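Local coordinates for protein carbamate kinase (Mycoplasma penetrans, PDB 4AXS) that probably catalyses reversible phosphate transfer between carbamoyl phosphate and ADP, yielding ATP at the end of the arginine deiminase pathway, at residues Val28-Gly33 with Asp246-Leu251; Thr133-Asp138 with Pro185-Phe190; Asp231-Leu236 with Leu292-Ala297; Asp255-Asp260 with Asp284-Gly289. All blocks are in the same frame, centred on the assembly; numbering follows the deposited sequence.

Interaction 1: Val28-Gly33 with Asp246-Leu251. With SO4 (sulfate ion), chain B.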
# COMPACT_ATOMS: atom_id res chain seq x y z
N VAL A 28 -19.28 -2.18 6.67
CA VAL A 28 -18.34 -1.80 5.62
C VAL A 28 -18.68 -0.43 5.10
O VAL A 28 -19.80 -0.18 4.64
CB VAL A 28 -18.37 -2.78 4.45
CG1 VAL A 28 -17.53 -2.24 3.31
CG2 VAL A 28 -17.86 -4.15 4.89
N ILE A 29 -17.71 0.47 5.16
CA ILE A 29 -17.94 1.85 4.75
C ILE A 29 -17.07 2.20 3.55
O ILE A 29 -15.89 1.90 3.53
CB ILE A 29 -17.66 2.84 5.91
CG1 ILE A 29 -18.40 2.40 7.17
CG2 ILE A 29 -18.08 4.25 5.53
CD1 ILE A 29 -18.38 3.42 8.29
N ALA A 30 -17.67 2.84 2.55
CA ALA A 30 -16.96 3.20 1.33
C ALA A 30 -16.92 4.71 1.12
O ALA A 30 -17.95 5.35 0.99
CB ALA A 30 -17.61 2.51 0.13
N LEU A 31 -15.72 5.27 1.08
CA LEU A 31 -15.54 6.73 1.01
C LEU A 31 -15.11 7.20 -0.39
O LEU A 31 -14.04 6.84 -0.87
CB LEU A 31 -14.50 7.17 2.04
CG LEU A 31 -13.98 8.60 2.07
CD1 LEU A 31 -15.03 9.58 2.51
CD2 LEU A 31 -12.78 8.66 3.02
N GLY A 32 -15.96 8.00 -1.03
CA GLY A 32 -15.68 8.45 -2.38
C GLY A 32 -14.36 9.18 -2.51
O GLY A 32 -13.90 9.81 -1.58
N GLY A 33 -13.76 9.08 -3.69
CA GLY A 33 -12.56 9.82 -4.02
C GLY A 33 -12.71 11.34 -4.00
O GLY A 33 -11.74 12.05 -3.70
N ASP A 246 -23.07 -6.76 8.28
CA ASP A 246 -24.50 -6.52 8.28
C ASP A 246 -24.80 -5.35 7.36
O ASP A 246 -25.54 -5.48 6.40
CB ASP A 246 -24.97 -6.18 9.70
CG ASP A 246 -24.35 -7.09 10.73
OD1 ASP A 246 -24.35 -8.32 10.50
OD2 ASP A 246 -23.86 -6.56 11.76
N ILE A 247 -24.18 -4.22 7.66
CA ILE A 247 -24.41 -2.99 6.92
C ILE A 247 -23.28 -2.67 5.93
O ILE A 247 -22.10 -2.96 6.17
CB ILE A 247 -24.59 -1.78 7.89
CG1 ILE A 247 -25.70 -2.06 8.91
CG2 ILE A 247 -24.89 -0.51 7.12
CD1 ILE A 247 -25.22 -2.66 10.22
N PHE A 248 -23.68 -2.09 4.80
CA PHE A 248 -22.79 -1.56 3.79
C PHE A 248 -23.17 -0.09 3.59
O PHE A 248 -24.20 0.20 3.01
CB PHE A 248 -22.97 -2.34 2.48
CG PHE A 248 -22.15 -1.82 1.33
CD1 PHE A 248 -20.94 -1.15 1.55
CD2 PHE A 248 -22.57 -2.00 0.02
CE1 PHE A 248 -20.18 -0.67 0.48
CE2 PHE A 248 -21.81 -1.52 -1.06
CZ PHE A 248 -20.61 -0.86 -0.83
N VAL A 249 -22.35 0.83 4.09
CA VAL A 249 -22.64 2.25 3.93
C VAL A 249 -21.83 2.88 2.81
O VAL A 249 -20.60 2.81 2.79
CB VAL A 249 -22.32 3.06 5.19
CG1 VAL A 249 -22.53 4.55 4.93
CG2 VAL A 249 -23.14 2.57 6.37
N VAL A 250 -22.54 3.53 1.89
CA VAL A 250 -21.93 4.20 0.76
C VAL A 250 -21.99 5.71 0.97
O VAL A 250 -23.09 6.30 0.92
CB VAL A 250 -22.66 3.83 -0.54
CG1 VAL A 250 -22.17 4.68 -1.71
CG2 VAL A 250 -22.53 2.33 -0.83
N LEU A 251 -20.84 6.33 1.21
CA LEU A 251 -20.79 7.76 1.53
C LEU A 251 -20.79 8.56 0.26
O LEU A 251 -20.04 8.28 -0.67
CB LEU A 251 -19.58 8.11 2.37
CG LEU A 251 -19.57 7.49 3.75
CD1 LEU A 251 -18.34 7.95 4.52
CD2 LEU A 251 -20.85 7.86 4.50
S SO4 B . -14.78 7.49 -6.87
O1 SO4 B . -13.94 6.84 -7.87
O2 SO4 B . -13.93 7.69 -5.69
O3 SO4 B . -15.28 8.79 -7.32
O4 SO4 B . -15.96 6.67 -6.56
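Val28 and Ala30 each use both their N-H and C=O to bind strand 247-251, which runs parallel beside strand 27-31 in the central sheet of the amino acid kinase fold. Val28 N donates to Ile247 O (3.0 Å) and Val28 O accepts from Val249 N (2.8 Å). Two residues on, Ala30 N reaches Val249 O at 2.9 Å and Ala30 O takes Leu251 N at 3.1 Å, a regular parallel pattern. The ring of Phe248 lies on the same face as Val28 and Ala30. Phe248 CG is anti to the backbone N (chi1 177°), which carries CD1 against strand 27-31: Val28 O sits at the ring edge, in plane, 3.4 Å from CD1, while Val28 CG1 and Ala30 CB pack near CD1 and CE1. Val250 CG2 rests over one ring face, toward the rim. The other face of the sheet carries Ile29, Leu31, Val249 and Leu251, where Ile29 CG2 meets Leu251 CD1 at 3.8 Å. Helix 232-242 packs on the Val28-Phe248 side through Leu236, Ala237 and Ala240, and helix 48-59 packs on the other through Pro50 and Leu57. Ile29 and Leu31 turn their backbone groups to the opposite neighbour, hydrogen-bonding Ile65 and Gly67. Beyond the strand the chain turns through Gly32 and Gly33 past a sulfate, consistent with the phosphate-binding glycine loop of this family. The modelled separation of Gly33 N from sulfate O2, 2.4 Å, is too short to be trusted in detail; Gly33 O accepts a hydrogen bond from Gln73 NE2.

Interaction 2: Thr133-Asp138 with Pro185-Phe190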
# COMPACT_ATOMS: atom_id res chain seq x y z
N THR A 133 -4.44 -3.66 -2.49
CA THR A 133 -5.49 -4.52 -3.02
C THR A 133 -5.47 -4.81 -4.53
O THR A 133 -5.53 -3.90 -5.36
CB THR A 133 -6.90 -3.98 -2.65
OG1 THR A 133 -7.00 -3.82 -1.23
CG2 THR A 133 -8.03 -4.92 -3.16
N GLN A 134 -5.39 -6.09 -4.88
CA GLN A 134 -5.57 -6.51 -6.26
C GLN A 134 -6.92 -7.22 -6.41
O GLN A 134 -7.22 -8.19 -5.70
CB GLN A 134 -4.41 -7.40 -6.74
CG GLN A 134 -3.24 -6.60 -7.33
CD GLN A 134 -2.10 -7.48 -7.86
OE1 GLN A 134 -1.21 -7.88 -7.12
NE2 GLN A 134 -2.13 -7.78 -9.16
N THR A 135 -7.74 -6.70 -7.32
CA THR A 135 -9.07 -7.22 -7.51
C THR A 135 -9.10 -8.13 -8.72
O THR A 135 -8.74 -7.74 -9.82
CB THR A 135 -10.13 -6.10 -7.67
OG1 THR A 135 -10.26 -5.39 -6.44
CG2 THR A 135 -11.50 -6.70 -8.07
N ILE A 136 -9.55 -9.36 -8.47
CA ILE A 136 -9.72 -10.35 -9.52
C ILE A 136 -10.95 -10.04 -10.36
O ILE A 136 -12.05 -9.83 -9.86
CB ILE A 136 -9.88 -11.76 -8.92
CG1 ILE A 136 -8.85 -11.99 -7.81
CG2 ILE A 136 -9.75 -12.81 -10.00
CD1 ILE A 136 -7.43 -12.14 -8.32
N VAL A 137 -10.73 -9.97 -11.67
CA VAL A 137 -11.83 -9.88 -12.61
C VAL A 137 -11.61 -10.97 -13.64
O VAL A 137 -10.48 -11.44 -13.84
CB VAL A 137 -11.90 -8.51 -13.28
CG1 VAL A 137 -12.12 -7.43 -12.24
CG2 VAL A 137 -10.63 -8.24 -14.07
N ASP A 138 -12.70 -11.40 -14.26
CA ASP A 138 -12.66 -12.34 -15.36
C ASP A 138 -12.22 -11.59 -16.62
O ASP A 138 -12.62 -10.44 -16.83
CB ASP A 138 -14.04 -12.98 -15.52
CG ASP A 138 -14.35 -13.39 -16.94
OD1 ASP A 138 -14.00 -14.53 -17.33
OD2 ASP A 138 -14.96 -12.57 -17.67
N PRO A 185 -14.44 -3.54 -15.14
CA PRO A 185 -14.74 -4.96 -14.90
C PRO A 185 -15.53 -5.21 -13.62
O PRO A 185 -15.51 -4.39 -12.69
CB PRO A 185 -13.35 -5.59 -14.76
CG PRO A 185 -12.43 -4.67 -15.46
CD PRO A 185 -13.00 -3.30 -15.26
N ILE A 186 -16.20 -6.35 -13.58
CA ILE A 186 -16.88 -6.82 -12.38
C ILE A 186 -15.94 -7.63 -11.48
O ILE A 186 -15.29 -8.58 -11.93
CB ILE A 186 -18.09 -7.69 -12.76
CG1 ILE A 186 -19.13 -6.83 -13.48
CG2 ILE A 186 -18.68 -8.37 -11.54
CD1 ILE A 186 -19.72 -5.74 -12.61
N PRO A 187 -15.87 -7.25 -10.19
CA PRO A 187 -14.99 -7.81 -9.18
C PRO A 187 -15.43 -9.17 -8.63
O PRO A 187 -16.42 -9.23 -7.91
CB PRO A 187 -15.06 -6.78 -8.05
CG PRO A 187 -15.69 -5.57 -8.66
CD PRO A 187 -16.61 -6.10 -9.68
N VAL A 188 -14.68 -10.23 -8.93
CA VAL A 188 -15.01 -11.58 -8.47
C VAL A 188 -14.32 -11.99 -7.15
O VAL A 188 -14.90 -12.70 -6.34
CB VAL A 188 -14.78 -12.62 -9.57
CG1 VAL A 188 -15.40 -12.12 -10.86
CG2 VAL A 188 -13.31 -12.85 -9.77
N ASP A 189 -13.08 -11.55 -6.96
CA ASP A 189 -12.48 -11.57 -5.61
C ASP A 189 -11.15 -10.85 -5.50
O ASP A 189 -10.86 -9.94 -6.26
CB ASP A 189 -12.40 -12.98 -5.00
CG ASP A 189 -11.44 -13.87 -5.72
OD1 ASP A 189 -11.49 -13.88 -6.97
OD2 ASP A 189 -10.64 -14.57 -5.05
N PHE A 190 -10.35 -11.24 -4.51
CA PHE A 190 -9.23 -10.41 -4.10
C PHE A 190 -8.09 -11.24 -3.55
O PHE A 190 -8.31 -12.23 -2.86
CB PHE A 190 -9.70 -9.38 -3.07
CG PHE A 190 -11.04 -8.77 -3.40
CD1 PHE A 190 -11.13 -7.72 -4.31
CD2 PHE A 190 -12.21 -9.25 -2.82
CE1 PHE A 190 -12.36 -7.14 -4.63
CE2 PHE A 190 -13.47 -8.67 -3.14
CZ PHE A 190 -13.53 -7.63 -4.04
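Ile136 joins the antiparallel strands 134-137 and 187-190 through both backbone polar atoms, N giving to Asp189 O (2.6 Å) and O taking Val188 N (2.8 Å), and because Val188 and Asp189 both face it strand 187-190 carries a classic beta bulge. Asp189 O is met from above its carbonyl plane, 36° out. The Ile136 and Asp189 side chains lie alongside each other, with OD1 of the aspartate 3.3 Å from Ile136 CB. Val188 crosses Ile136 at about a right angle, the two CG2 methyls 3.6 Å apart. On the opposite face Thr135 lies beside Phe190. Its OG1 approaches the ring edge in plane, 3.3 Å from CD1, and is hydrogen-bonded to Gly212 O, while its CG2 touches Pro187 CB at 3.6 Å. Val137 CG1, anti to the carbonyl carbon (chi1 -61°), packs on Pro185 CB at 3.4 Å, in the loop leading into strand 187-190. Strand 134-137 lies between strand 187-190, outermost within this chain, and strand 214-218 (bonded through Ile214 and Thr216) in a mixed sheet of the amino acid kinase domain. Gln134 NE2 hydrogen-bonds Thr216 OG1 of the same chain and Thr113 OG1 of the second subunit. Phe144 of helix 142-145 packs against Val137 and Pro185, and helix 232-242 lies against Pro187 and Phe190 through Phe234, Lys238 and Ile239.

Interaction 3: Asp231-Leu236 with Leu292-Ala297. With SO4 (sulfate ion), chain B.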
# COMPACT_ATOMS: atom_id res chain seq x y z
N ASP A 231 -15.13 -0.16 -10.12
CA ASP A 231 -15.97 0.73 -9.35
C ASP A 231 -15.83 0.36 -7.87
O ASP A 231 -16.11 -0.78 -7.48
CB ASP A 231 -17.41 0.59 -9.84
CG ASP A 231 -18.37 1.45 -9.05
OD1 ASP A 231 -18.67 1.10 -7.89
OD2 ASP A 231 -18.80 2.49 -9.60
N LYS A 232 -15.39 1.32 -7.07
CA LYS A 232 -15.12 1.08 -5.66
C LYS A 232 -16.36 0.61 -4.89
O LYS A 232 -16.25 -0.17 -3.94
CB LYS A 232 -14.49 2.32 -5.00
CG LYS A 232 -15.41 3.55 -4.88
CD LYS A 232 -16.13 3.57 -3.55
CE LYS A 232 -16.55 4.98 -3.17
NZ LYS A 232 -17.62 5.52 -4.05
N ASP A 233 -17.55 1.07 -5.30
CA ASP A 233 -18.78 0.61 -4.63
C ASP A 233 -19.01 -0.89 -4.87
O ASP A 233 -19.21 -1.65 -3.92
CB ASP A 233 -19.98 1.50 -5.01
CG ASP A 233 -19.78 2.98 -4.62
OD1 ASP A 233 -19.40 3.27 -3.46
OD2 ASP A 233 -20.01 3.86 -5.49
N PHE A 234 -18.95 -1.34 -6.12
CA PHE A 234 -18.96 -2.76 -6.44
C PHE A 234 -17.88 -3.50 -5.64
O PHE A 234 -18.14 -4.55 -5.04
CB PHE A 234 -18.62 -2.99 -7.92
CG PHE A 234 -19.69 -2.55 -8.89
CD1 PHE A 234 -20.99 -2.32 -8.48
CD2 PHE A 234 -19.39 -2.42 -10.24
CE1 PHE A 234 -21.94 -1.95 -9.39
CE2 PHE A 234 -20.36 -2.04 -11.15
CZ PHE A 234 -21.63 -1.80 -10.72
N ALA A 235 -16.67 -2.96 -5.66
CA ALA A 235 -15.55 -3.65 -5.03
C ALA A 235 -15.88 -3.84 -3.57
O ALA A 235 -15.83 -4.94 -3.06
CB ALA A 235 -14.23 -2.85 -5.20
N LEU A 236 -16.23 -2.75 -2.91
CA LEU A 236 -16.44 -2.79 -1.47
C LEU A 236 -17.68 -3.59 -1.09
O LEU A 236 -17.80 -4.07 0.04
CB LEU A 236 -16.47 -1.38 -0.90
CG LEU A 236 -15.06 -0.98 -0.48
CD1 LEU A 236 -14.82 0.51 -0.69
CD2 LEU A 236 -14.81 -1.39 0.96
N LEU A 292 -26.28 5.29 -10.06
CA LEU A 292 -26.65 3.97 -10.56
C LEU A 292 -25.77 2.86 -9.99
O LEU A 292 -26.29 1.93 -9.38
CB LEU A 292 -26.64 3.95 -12.10
CG LEU A 292 -27.41 2.81 -12.78
CD1 LEU A 292 -28.81 2.63 -12.16
CD2 LEU A 292 -27.51 3.05 -14.29
N PRO A 293 -24.44 2.97 -10.19
CA PRO A 293 -23.49 1.96 -9.69
C PRO A 293 -23.59 1.76 -8.19
O PRO A 293 -23.44 0.62 -7.74
CB PRO A 293 -22.12 2.57 -10.04
CG PRO A 293 -22.39 3.44 -11.21
CD PRO A 293 -23.75 4.03 -10.94
N LYS A 294 -23.83 2.83 -7.43
CA LYS A 294 -23.94 2.74 -5.98
C LYS A 294 -25.20 1.99 -5.60
O LYS A 294 -25.20 1.14 -4.70
CB LYS A 294 -23.96 4.12 -5.34
CG LYS A 294 -22.96 5.11 -5.90
CD LYS A 294 -23.13 6.48 -5.25
CE LYS A 294 -21.77 7.06 -4.89
NZ LYS A 294 -20.85 7.06 -6.07
N ILE A 295 -26.28 2.30 -6.30
CA ILE A 295 -27.54 1.62 -6.12
C ILE A 295 -27.38 0.15 -6.42
O ILE A 295 -27.67 -0.71 -5.58
CB ILE A 295 -28.60 2.21 -7.07
CG1 ILE A 295 -28.94 3.65 -6.66
CG2 ILE A 295 -29.85 1.32 -7.10
CD1 ILE A 295 -29.33 3.79 -5.21
N LYS A 296 -26.90 -0.14 -7.62
CA LYS A 296 -26.74 -1.52 -8.06
C LYS A 296 -25.85 -2.31 -7.10
O LYS A 296 -26.22 -3.40 -6.65
CB LYS A 296 -26.16 -1.54 -9.47
CG LYS A 296 -27.13 -1.09 -10.55
CD LYS A 296 -26.41 -0.85 -11.88
CE LYS A 296 -27.24 -1.32 -13.07
NZ LYS A 296 -26.56 -1.03 -14.37
N ALA A 297 -24.70 -1.75 -6.76
CA ALA A 297 -23.82 -2.36 -5.76
C ALA A 297 -24.51 -2.56 -4.41
O ALA A 297 -24.25 -3.54 -3.72
CB ALA A 297 -22.53 -1.54 -5.60
S SO4 B . -14.78 7.49 -6.87
O1 SO4 B . -13.94 6.84 -7.87
O2 SO4 B . -13.93 7.69 -5.69
O3 SO4 B . -15.28 8.79 -7.32
O4 SO4 B . -15.96 6.67 -6.56
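Two lysines from different helices converge on one carboxylate, Asp233, with Lys232 NZ and Lys294 NZ 4.1 Å apart. The helix N-termini 232-236 and 292-297 run almost parallel, 12° between their axes, and both pack against the central sheet of the amino acid kinase fold. Lys232 NZ comes to Asp233 OD1 from above the carboxylate plane at 2.9 Å; its chain, bent at chi2 and chi4, folds back over the helix start to get there. Lys294 passes obliquely over Asp233, with CG 3.2 Å from OD2, and its NZ makes only a weak salt bridge to that oxygen at 3.4 Å; the same amine also hydrogen-bonds Ser290 O. The shared aspartate probably steadies both amines, and Lys232 NZ also binds the sulfate through O4 (3.2 Å), a position consistent with a phosphate-binding pocket. Asp231 is the N-cap of helix 232-242, its OD1 accepting from Phe234 N on the anti side and, weakly, from Asp233 N, while its OD2 lies against Pro293 CB. Next to this network Phe234 wedges toward the other helix: Ala297 CB stands near the plane of its ring at the edge, 3.4 Å from CD1. Ala30 and Val250 of the sheet touch Asp233. One face of the Phe234 ring is met by Asp231 OD1, 3.9 Å above the plane and displaced toward the rim.

Interaction 4: Asp255-Asp260 with Asp284-Gly289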
# COMPACT_ATOMS: atom_id res chain seq x y z
N ASP A 255 -28.32 13.69 0.98
CA ASP A 255 -29.08 13.27 2.17
C ASP A 255 -29.97 12.06 1.88
O ASP A 255 -30.12 11.16 2.72
CB ASP A 255 -29.90 14.43 2.71
CG ASP A 255 -30.80 15.05 1.65
OD1 ASP A 255 -30.51 14.86 0.44
OD2 ASP A 255 -31.80 15.72 2.02
N TYR A 256 -30.56 12.03 0.68
CA TYR A 256 -31.35 10.89 0.20
C TYR A 256 -31.14 10.72 -1.29
O TYR A 256 -30.80 11.68 -2.00
CB TYR A 256 -32.85 11.11 0.45
CG TYR A 256 -33.19 11.43 1.88
CD1 TYR A 256 -33.44 10.42 2.80
CD2 TYR A 256 -33.25 12.74 2.32
CE1 TYR A 256 -33.74 10.70 4.12
CE2 TYR A 256 -33.55 13.05 3.63
CZ TYR A 256 -33.80 12.02 4.53
OH TYR A 256 -34.09 12.33 5.83
N VAL A 257 -31.35 9.50 -1.78
CA VAL A 257 -31.44 9.34 -3.23
C VAL A 257 -32.87 9.66 -3.64
O VAL A 257 -33.83 9.16 -3.07
CB VAL A 257 -30.98 7.94 -3.73
CG1 VAL A 257 -30.61 7.03 -2.56
CG2 VAL A 257 -32.05 7.31 -4.67
N TYR A 258 -33.01 10.54 -4.62
CA TYR A 258 -34.33 10.98 -5.05
C TYR A 258 -34.79 10.25 -6.31
O TYR A 258 -33.97 9.73 -7.08
CB TYR A 258 -34.35 12.50 -5.25
CG TYR A 258 -34.32 13.27 -3.94
CD1 TYR A 258 -33.14 13.43 -3.23
CD2 TYR A 258 -35.48 13.83 -3.41
CE1 TYR A 258 -33.11 14.13 -2.03
CE2 TYR A 258 -35.46 14.53 -2.22
CZ TYR A 258 -34.27 14.67 -1.53
OH TYR A 258 -34.24 15.37 -0.34
N VAL A 259 -36.10 10.19 -6.50
CA VAL A 259 -36.66 9.77 -7.77
C VAL A 259 -37.47 10.93 -8.36
O VAL A 259 -37.99 11.76 -7.63
CB VAL A 259 -37.48 8.44 -7.66
CG1 VAL A 259 -36.53 7.24 -7.50
CG2 VAL A 259 -38.49 8.50 -6.51
N ASP A 260 -37.53 10.99 -9.69
CA ASP A 260 -38.27 12.06 -10.36
C ASP A 260 -37.75 13.44 -10.00
O ASP A 260 -38.54 14.37 -9.86
CB ASP A 260 -39.76 11.99 -10.01
CG ASP A 260 -40.47 10.80 -10.64
OD1 ASP A 260 -40.19 10.48 -11.82
OD2 ASP A 260 -41.31 10.19 -9.94
N ASP A 284 -34.85 4.87 -15.67
CA ASP A 284 -33.69 5.73 -15.67
C ASP A 284 -33.74 6.78 -14.57
O ASP A 284 -33.37 7.94 -14.78
CB ASP A 284 -33.53 6.40 -17.03
CG ASP A 284 -32.91 5.48 -18.06
OD1 ASP A 284 -31.66 5.30 -18.03
OD2 ASP A 284 -33.66 4.95 -18.91
N GLN A 285 -34.19 6.37 -13.40
CA GLN A 285 -34.24 7.28 -12.27
C GLN A 285 -32.86 7.82 -11.88
O GLN A 285 -32.78 8.88 -11.27
CB GLN A 285 -34.90 6.61 -11.06
CG GLN A 285 -36.42 6.56 -11.15
CD GLN A 285 -37.06 7.94 -11.36
OE1 GLN A 285 -36.43 8.97 -11.13
NE2 GLN A 285 -38.32 7.94 -11.78
N PHE A 286 -31.79 7.10 -12.25
CA PHE A 286 -30.48 7.36 -11.65
C PHE A 286 -29.33 7.72 -12.60
O PHE A 286 -29.16 7.13 -13.67
CB PHE A 286 -30.07 6.18 -10.76
CG PHE A 286 -31.11 5.80 -9.76
CD1 PHE A 286 -31.60 6.72 -8.87
CD2 PHE A 286 -31.60 4.50 -9.70
CE1 PHE A 286 -32.55 6.37 -7.93
CE2 PHE A 286 -32.56 4.14 -8.77
CZ PHE A 286 -33.04 5.08 -7.88
N ALA A 287 -28.53 8.69 -12.17
CA ALA A 287 -27.38 9.10 -12.95
C ALA A 287 -26.46 7.91 -13.21
O ALA A 287 -25.90 7.30 -12.29
CB ALA A 287 -26.64 10.23 -12.25
N LYS A 288 -26.34 7.55 -14.48
CA LYS A 288 -25.45 6.50 -14.93
C LYS A 288 -24.01 6.85 -14.54
O LYS A 288 -23.38 7.72 -15.16
CB LYS A 288 -25.59 6.36 -16.45
CG LYS A 288 -26.21 7.61 -17.09
CD LYS A 288 -25.91 7.69 -18.58
CE LYS A 288 -25.78 9.13 -19.04
NZ LYS A 288 -25.14 9.22 -20.39
N GLY A 289 -23.50 6.19 -13.50
CA GLY A 289 -22.21 6.57 -12.95
C GLY A 289 -22.30 7.08 -11.52
O GLY A 289 -21.80 6.44 -10.58
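Gln285 uses both ends of its amide on Asp260, just beyond the Schellman motif that ends helix 274-282, where Asp284 has positive phi and Gln285 N bonds back to Phe280 O. Asp260 N donates to Gln285 OE1 at 2.7 Å in a nearly straight bond (172°), though the donor stands above the amide carbonyl plane. In return Gln285 NE2 gives a hydrogen to Asp260 OD1 at 3.2 Å. That oxygen lies close to the amide plane, but the carboxylate is turned 85° to it and is met from above its own plane. The two bonds fix the rotation of the amide, and the bend at chi2 (-56°) brings it round to Asp260. The other carboxylate oxygen, OD2, has a weak hydrogen bond to Thr265 OG1. Val259 lies across the glutamine stem, its CG1 3.7 Å from Gln285 CG, and its backbone pairs with Lys267 in the small antiparallel hairpin of strands 258-259 and 267-268. Phe286 packs with Leu277 and Phe280 of helix 274-282, and Gln285 CB sits over the centre of its ring. Val257 CG2 reaches Phe286 CE1 at 3.4 Å.

How the interactions relate
Interactions 1 and 3 share the sulfate and touch directly. Their centres are about 10 Å apart, and helix 232-242 of interaction 3 lies on the sheet of interaction 1, with Ala30 CB 3.5 Å from Leu236 CD1 and Phe248 CZ 3.5 Å from Asp233 O. The glycine turn and Lys232 thus meet different oxygens of one sulfate, probably from the crystallisation liquor, which may mark a phosphate site. Interaction 2 lies on another flank of the same helix, where Ile186 CD1 meets Phe234 CE2 at 4.0 Å. Interaction 4 is peripheral, about 27 Å from interaction 2 between centres, yet its loop leads into helix 292-302, and Leu292 N probably hydrogen-bonds Ala287 O (3.0 Å).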